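Local structure of putative ABC transporter subunit, substrate-binding component (4EVR) at residues K153-T158 against A200-L205; D208-F213 against L231-W236. The protein probably serves as the substrate-binding component of an ABC transporter of the leucine-binding protein family, and holds benzoic acid in this crystal structure. One frame throughout, in Å; residues are numbered along the deposited sequence.

Contact 1. Residues K153-T158 against A200-L205; sequences KAVTVT and AEIASL
Val155, Val157, Ile202 and Leu205 make the apolar part of this contact, where strand 153-158 runs almost antiparallel (170°) to helix 200-205 with 9.7 Å between their axes. The two branches of Val155 divide the helix between them: CG1 lies 3.7 Å from Ile202 CG1, while CG2 meets Leu205 CD1 at 4.0 Å, the side chains of Val155 and Leu205 crossing at about a right angle. Ile202 also serves two valines, because its chain carries on past Val155 and brings CD1 to 3.7 Å from Val157 CG2. The polar part is slight. With CG of Lys153 anti to the backbone N (chi1 -175°) and the rest of the chain extended, NZ arrives at the end of the helix and makes a weak hydrogen bond of 3.5 Å to Leu205 O; NZ also hydrogen-bonds Lys206 O. Helix 196-205 thus packs on one face of the sheet, where Ile202 also touches Val210 of strand 209-213 and Val155 touches Val183 of strand 181-188; Thr156, on the other face, packs against helix 162-177, giving the alpha/beta layering, with helices on both faces of a parallel sheet region, of periplasmic binding proteins.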
loop_
_atom_site.group_PDB
_atom_site.type_symbol
_atom_site.label_atom_id
_atom_site.label_comp_id
_atom_site.label_asym_id
_atom_site.label_seq_id
_atom_site.Cartn_x
_atom_site.Cartn_y
_atom_site.Cartn_z
ATOM N N LYS A 153 18.800 10.920 -15.498
ATOM C CA LYS A 153 18.422 12.306 -15.216
ATOM C C LYS A 153 16.923 12.438 -14.939
ATOM O O LYS A 153 16.127 12.544 -15.877
ATOM C CB LYS A 153 18.838 13.169 -16.417
ATOM C CG LYS A 153 18.636 14.665 -16.238
ATOM C CD LYS A 153 18.854 15.398 -17.544
ATOM C CE LYS A 153 18.640 16.885 -17.381
ATOM N NZ LYS A 153 18.703 17.623 -18.675
ATOM N N ALA A 154 16.538 12.451 -13.659
ATOM C CA ALA A 154 15.120 12.423 -13.296
ATOM C C ALA A 154 14.594 13.691 -12.722
ATOM O O ALA A 154 15.307 14.449 -12.118
ATOM C CB ALA A 154 14.891 11.333 -12.281
ATOM N N VAL A 155 13.276 13.893 -12.891
ATOM C CA VAL A 155 12.463 14.864 -12.197
ATOM C C VAL A 155 11.487 14.035 -11.394
ATOM O O VAL A 155 10.940 13.103 -11.962
ATOM C CB VAL A 155 11.731 15.849 -13.164
ATOM C CG1 VAL A 155 10.559 16.552 -12.486
ATOM C CG2 VAL A 155 12.705 16.854 -13.733
ATOM N N THR A 156 11.289 14.318 -10.094
ATOM C CA THR A 156 10.257 13.610 -9.293
ATOM C C THR A 156 9.023 14.509 -9.160
ATOM O O THR A 156 9.122 15.759 -9.230
ATOM C CB THR A 156 10.778 13.158 -7.932
ATOM O OG1 THR A 156 10.883 14.280 -7.058
ATOM C CG2 THR A 156 12.133 12.438 -8.044
ATOM N N VAL A 157 7.852 13.901 -9.069
ATOM C CA VAL A 157 6.610 14.649 -8.907
ATOM C C VAL A 157 5.739 13.873 -7.907
ATOM O O VAL A 157 5.469 12.703 -8.129
ATOM C CB VAL A 157 5.802 14.932 -10.188
ATOM C CG1 VAL A 157 4.675 15.970 -9.891
ATOM C CG2 VAL A 157 6.679 15.433 -11.277
ATOM N N THR A 158 5.258 14.511 -6.854
ATOM C CA THR A 158 4.371 13.819 -5.910
ATOM C C THR A 158 3.626 14.829 -5.053
ATOM O O THR A 158 3.808 16.016 -5.213
ATOM C CB THR A 158 5.186 12.833 -5.020
ATOM O OG1 THR A 158 4.314 11.983 -4.292
ATOM C CG2 THR A 158 6.095 13.512 -4.085
ATOM N N ALA A 200 4.618 21.678 -17.400
ATOM C CA ALA A 200 5.398 22.708 -18.116
ATOM C C ALA A 200 6.847 22.725 -17.593
ATOM O O ALA A 200 7.797 22.881 -18.356
ATOM C CB ALA A 200 4.765 24.087 -17.918
ATOM N N GLU A 201 7.029 22.523 -16.281
ATOM C CA GLU A 201 8.354 22.562 -15.643
ATOM C C GLU A 201 9.133 21.332 -16.055
ATOM O O GLU A 201 10.271 21.451 -16.461
ATOM C CB GLU A 201 8.170 22.637 -14.117
ATOM C CG GLU A 201 9.427 22.953 -13.335
ATOM C CD GLU A 201 9.262 22.980 -11.826
ATOM O OE1 GLU A 201 8.111 23.068 -11.345
ATOM O OE2 GLU A 201 10.291 22.910 -11.118
ATOM N N ILE A 202 8.486 20.136 -16.047
ATOM C CA ILE A 202 9.140 18.899 -16.527
ATOM C C ILE A 202 9.692 19.144 -17.945
ATOM O O ILE A 202 10.862 18.894 -18.175
ATOM C CB ILE A 202 8.195 17.659 -16.502
ATOM C CG1 ILE A 202 8.000 17.127 -15.070
ATOM C CG2 ILE A 202 8.748 16.522 -17.353
ATOM C CD1 ILE A 202 6.748 16.311 -14.843
ATOM N N ALA A 203 8.841 19.623 -18.878
ATOM C CA ALA A 203 9.188 19.899 -20.282
ATOM C C ALA A 203 10.363 20.808 -20.400
ATOM O O ALA A 203 11.129 20.680 -21.343
ATOM C CB ALA A 203 8.014 20.542 -21.001
ATOM N N SER A 204 10.410 21.840 -19.542
ATOM C CA SER A 204 11.505 22.805 -19.528
ATOM C C SER A 204 12.791 22.193 -18.998
ATOM O O SER A 204 13.830 22.674 -19.356
ATOM C CB SER A 204 11.136 24.017 -18.667
ATOM O OG SER A 204 9.884 24.563 -19.062
ATOM N N LEU A 205 12.737 21.237 -18.074
ATOM C CA LEU A 205 13.941 20.675 -17.454
ATOM C C LEU A 205 14.521 19.533 -18.270
ATOM O O LEU A 205 15.635 19.117 -17.994
ATOM C CB LEU A 205 13.656 20.229 -16.026
ATOM C CG LEU A 205 13.230 21.362 -15.061
ATOM C CD1 LEU A 205 12.670 20.831 -13.793
ATOM C CD2 LEU A 205 14.419 22.256 -14.728
#

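Contact 2. Residues D208-F213 against L231-W236; sequences DCVYAF and LGIPLW. With BEZ (benzoic acid), chain B.
Val210 and Leu235, and beside them Tyr211 and Trp236, pair as parallel strands within the beta-alpha-beta unit formed by strand 209-213, helix 217-228 and strand 235-238. Three backbone hydrogen bonds join them: Val210 N to Pro234 O (3.1 Å), Trp236 N to Val210 O (2.8 Å) and Ala212 N to Trp236 O (3.0 Å). Val210 can be followed outward. Its CB lies 4.1 Å from Leu235 CD1; CG1, anti to the backbone N (chi1 169°), closes on that same methyl to 3.7 Å; CG2, beside the backbone N, meets Ile233 CG2 at 4.0 Å, the two side chains crossing at about a right angle. Leu235 CD1 reaches on to the methyl of Ala212, and Tyr226 of helix 217-228 covers both Val210 and Leu235. On the opposite face Tyr211 stacks with Phe171, and Trp236 packs on Met146. At the end of segment 208-213, Phe213 sends CZ to 3.7 Å from C4 of the benzoic acid, which sits at the edge of the phenylalanine ring; Tyr161, Ser92 and Gly115 hydrogen-bond to the ligand. Replacing Phe213 by an alanine is likely to open a gap beside the ligand ring and leave carbons C3 to C5 without this aromatic neighbour. The chemistry thus changes along the segment: backbone N-H...O hydrogen bonds fix the register, aliphatic groups pack on the face touched by helix 217-228, and Phe213 offers the C-H edge of its ring to the aromatic part of the ligand, consistent with a pocket suited to benzoate-like compounds.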
loop_
_atom_site.group_PDB
_atom_site.type_symbol
_atom_site.label_atom_id
_atom_site.label_comp_id
_atom_site.label_asym_id
_atom_site.label_seq_id
_atom_site.Cartn_x
_atom_site.Cartn_y
_atom_site.Cartn_z
ATOM N N ASP A 208 15.412 12.614 -18.630
ATOM C CA ASP A 208 15.210 11.425 -19.462
ATOM C C ASP A 208 14.107 10.527 -18.854
ATOM O O ASP A 208 13.792 9.497 -19.430
ATOM C CB ASP A 208 16.506 10.626 -19.711
ATOM C CG ASP A 208 17.260 10.067 -18.520
ATOM O OD1 ASP A 208 16.704 10.056 -17.409
ATOM O OD2 ASP A 208 18.378 9.554 -18.714
ATOM N N CYS A 209 13.593 10.886 -17.662
ATOM C CA CYS A 209 12.508 10.156 -16.997
ATOM C C CYS A 209 11.870 10.995 -15.947
ATOM O O CYS A 209 12.482 11.918 -15.445
ATOM C CB CYS A 209 13.009 8.843 -16.379
ATOM S SG CYS A 209 14.297 9.076 -15.120
ATOM N N VAL A 210 10.627 10.641 -15.608
ATOM C CA VAL A 210 9.844 11.192 -14.524
ATOM C C VAL A 210 9.457 10.042 -13.578
ATOM O O VAL A 210 9.025 8.984 -14.043
ATOM C CB VAL A 210 8.575 11.931 -15.038
ATOM C CG1 VAL A 210 7.652 12.266 -13.882
ATOM C CG2 VAL A 210 8.977 13.186 -15.792
ATOM N N TYR A 211 9.660 10.253 -12.281
ATOM C CA TYR A 211 9.259 9.358 -11.191
ATOM C C TYR A 211 8.163 10.061 -10.494
ATOM O O TYR A 211 8.411 11.143 -9.977
ATOM C CB TYR A 211 10.433 9.120 -10.270
ATOM C CG TYR A 211 10.123 8.332 -9.041
ATOM C CD1 TYR A 211 10.141 6.947 -9.059
ATOM C CD2 TYR A 211 9.828 8.967 -7.844
ATOM C CE1 TYR A 211 9.891 6.205 -7.902
ATOM C CE2 TYR A 211 9.555 8.239 -6.684
ATOM C CZ TYR A 211 9.625 6.856 -6.709
ATOM O OH TYR A 211 9.450 6.120 -5.554
ATOM N N ALA A 212 6.955 9.498 -10.486
ATOM C CA ALA A 212 5.811 10.098 -9.877
ATOM C C ALA A 212 5.190 9.164 -8.861
ATOM O O ALA A 212 5.056 7.974 -9.140
ATOM C CB ALA A 212 4.746 10.422 -10.910
ATOM N N PHE A 213 4.823 9.690 -7.706
ATOM C CA PHE A 213 3.951 8.983 -6.803
ATOM C C PHE A 213 2.633 9.760 -6.714
ATOM O O PHE A 213 2.552 10.908 -6.184
ATOM C CB PHE A 213 4.549 8.728 -5.410
ATOM C CG PHE A 213 3.482 8.251 -4.418
ATOM C CD1 PHE A 213 2.729 7.118 -4.682
ATOM C CD2 PHE A 213 3.045 9.085 -3.368
ATOM C CE1 PHE A 213 1.685 6.730 -3.825
ATOM C CE2 PHE A 213 1.968 8.728 -2.576
ATOM C CZ PHE A 213 1.247 7.601 -2.841
ATOM N N LEU A 231 4.932 14.817 -23.849
ATOM C CA LEU A 231 6.278 15.165 -23.375
ATOM C C LEU A 231 7.418 14.397 -24.068
ATOM O O LEU A 231 8.547 14.878 -24.056
ATOM C CB LEU A 231 6.399 14.934 -21.852
ATOM C CG LEU A 231 5.560 15.873 -20.967
ATOM C CD1 LEU A 231 5.464 15.323 -19.593
ATOM C CD2 LEU A 231 6.120 17.322 -20.961
ATOM N N GLY A 232 7.156 13.192 -24.553
ATOM C CA GLY A 232 8.199 12.356 -25.130
ATOM C C GLY A 232 9.164 11.885 -24.058
ATOM O O GLY A 232 10.304 11.572 -24.355
ATOM N N ILE A 233 8.722 11.837 -22.814
ATOM C CA ILE A 233 9.564 11.478 -21.666
ATOM C C ILE A 233 8.923 10.272 -21.004
ATOM O O ILE A 233 7.751 10.379 -20.630
ATOM C CB ILE A 233 9.727 12.673 -20.659
ATOM C CG1 ILE A 233 10.515 13.886 -21.257
ATOM C CG2 ILE A 233 10.430 12.170 -19.407
ATOM C CD1 ILE A 233 10.355 15.286 -20.587
ATOM N N PRO A 234 9.656 9.174 -20.723
ATOM C CA PRO A 234 9.008 8.015 -20.065
ATOM C C PRO A 234 8.630 8.262 -18.600
ATOM O O PRO A 234 9.370 8.865 -17.795
ATOM C CB PRO A 234 10.057 6.903 -20.175
ATOM C CG PRO A 234 11.347 7.612 -20.401
ATOM C CD PRO A 234 11.039 8.850 -21.129
ATOM N N LEU A 235 7.444 7.783 -18.245
ATOM C CA LEU A 235 6.897 7.911 -16.905
ATOM C C LEU A 235 7.088 6.611 -16.142
ATOM O O LEU A 235 6.750 5.520 -16.653
ATOM C CB LEU A 235 5.410 8.269 -16.974
ATOM C CG LEU A 235 4.662 8.423 -15.672
ATOM C CD1 LEU A 235 5.304 9.507 -14.778
ATOM C CD2 LEU A 235 3.247 8.777 -15.957
ATOM N N TRP A 236 7.625 6.734 -14.939
ATOM C CA TRP A 236 7.862 5.656 -13.997
ATOM C C TRP A 236 7.264 5.967 -12.646
ATOM O O TRP A 236 7.055 7.136 -12.291
ATOM C CB TRP A 236 9.363 5.472 -13.782
ATOM C CG TRP A 236 10.078 4.746 -14.902
ATOM C CD1 TRP A 236 10.462 5.260 -16.097
ATOM C CD2 TRP A 236 10.643 3.429 -14.830
ATOM N NE1 TRP A 236 11.177 4.316 -16.814
ATOM C CE2 TRP A 236 11.367 3.216 -16.025
ATOM C CE3 TRP A 236 10.632 2.415 -13.848
ATOM C CZ2 TRP A 236 12.043 2.032 -16.278
ATOM C CZ3 TRP A 236 11.349 1.266 -14.084
ATOM C CH2 TRP A 236 12.043 1.083 -15.286
HETATM C C BEZ B . 0.518 6.292 1.797
HETATM O O1 BEZ B . 1.229 5.612 2.595
HETATM O O2 BEZ B . 0.083 7.446 2.066
HETATM C C1 BEZ B . 0.040 5.697 0.513
HETATM C C2 BEZ B . -1.150 6.155 -0.076
HETATM C C3 BEZ B . -1.600 5.594 -1.269
HETATM C C4 BEZ B . -0.790 4.614 -1.862
HETATM C C5 BEZ B . 0.400 4.169 -1.263
HETATM C C6 BEZ B . 0.817 4.682 -0.066
#

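In the fold
Both contacts involve the parallel part of one sheet, in which strands 153-159 and 209-213 are neighbours, and their centres lie about 8 Å apart. Contact 1 is a helix laid on a sheet face, held almost wholly by aliphatic side chains and fading at a partly exposed lysine; contact 2 is an in-sheet pairing, held by backbone hydrogen bonds with apolar packing beside them and larger in buried area. Each is mainly buried, with its more exposed residues toward the end away from the ligand. They join directly through Lys153 O and Asp208 N, 2.8 Å apart, and through Thr158 OG1 and Phe213 O. Of the two, contact 2 alone extends to the benzoic acid.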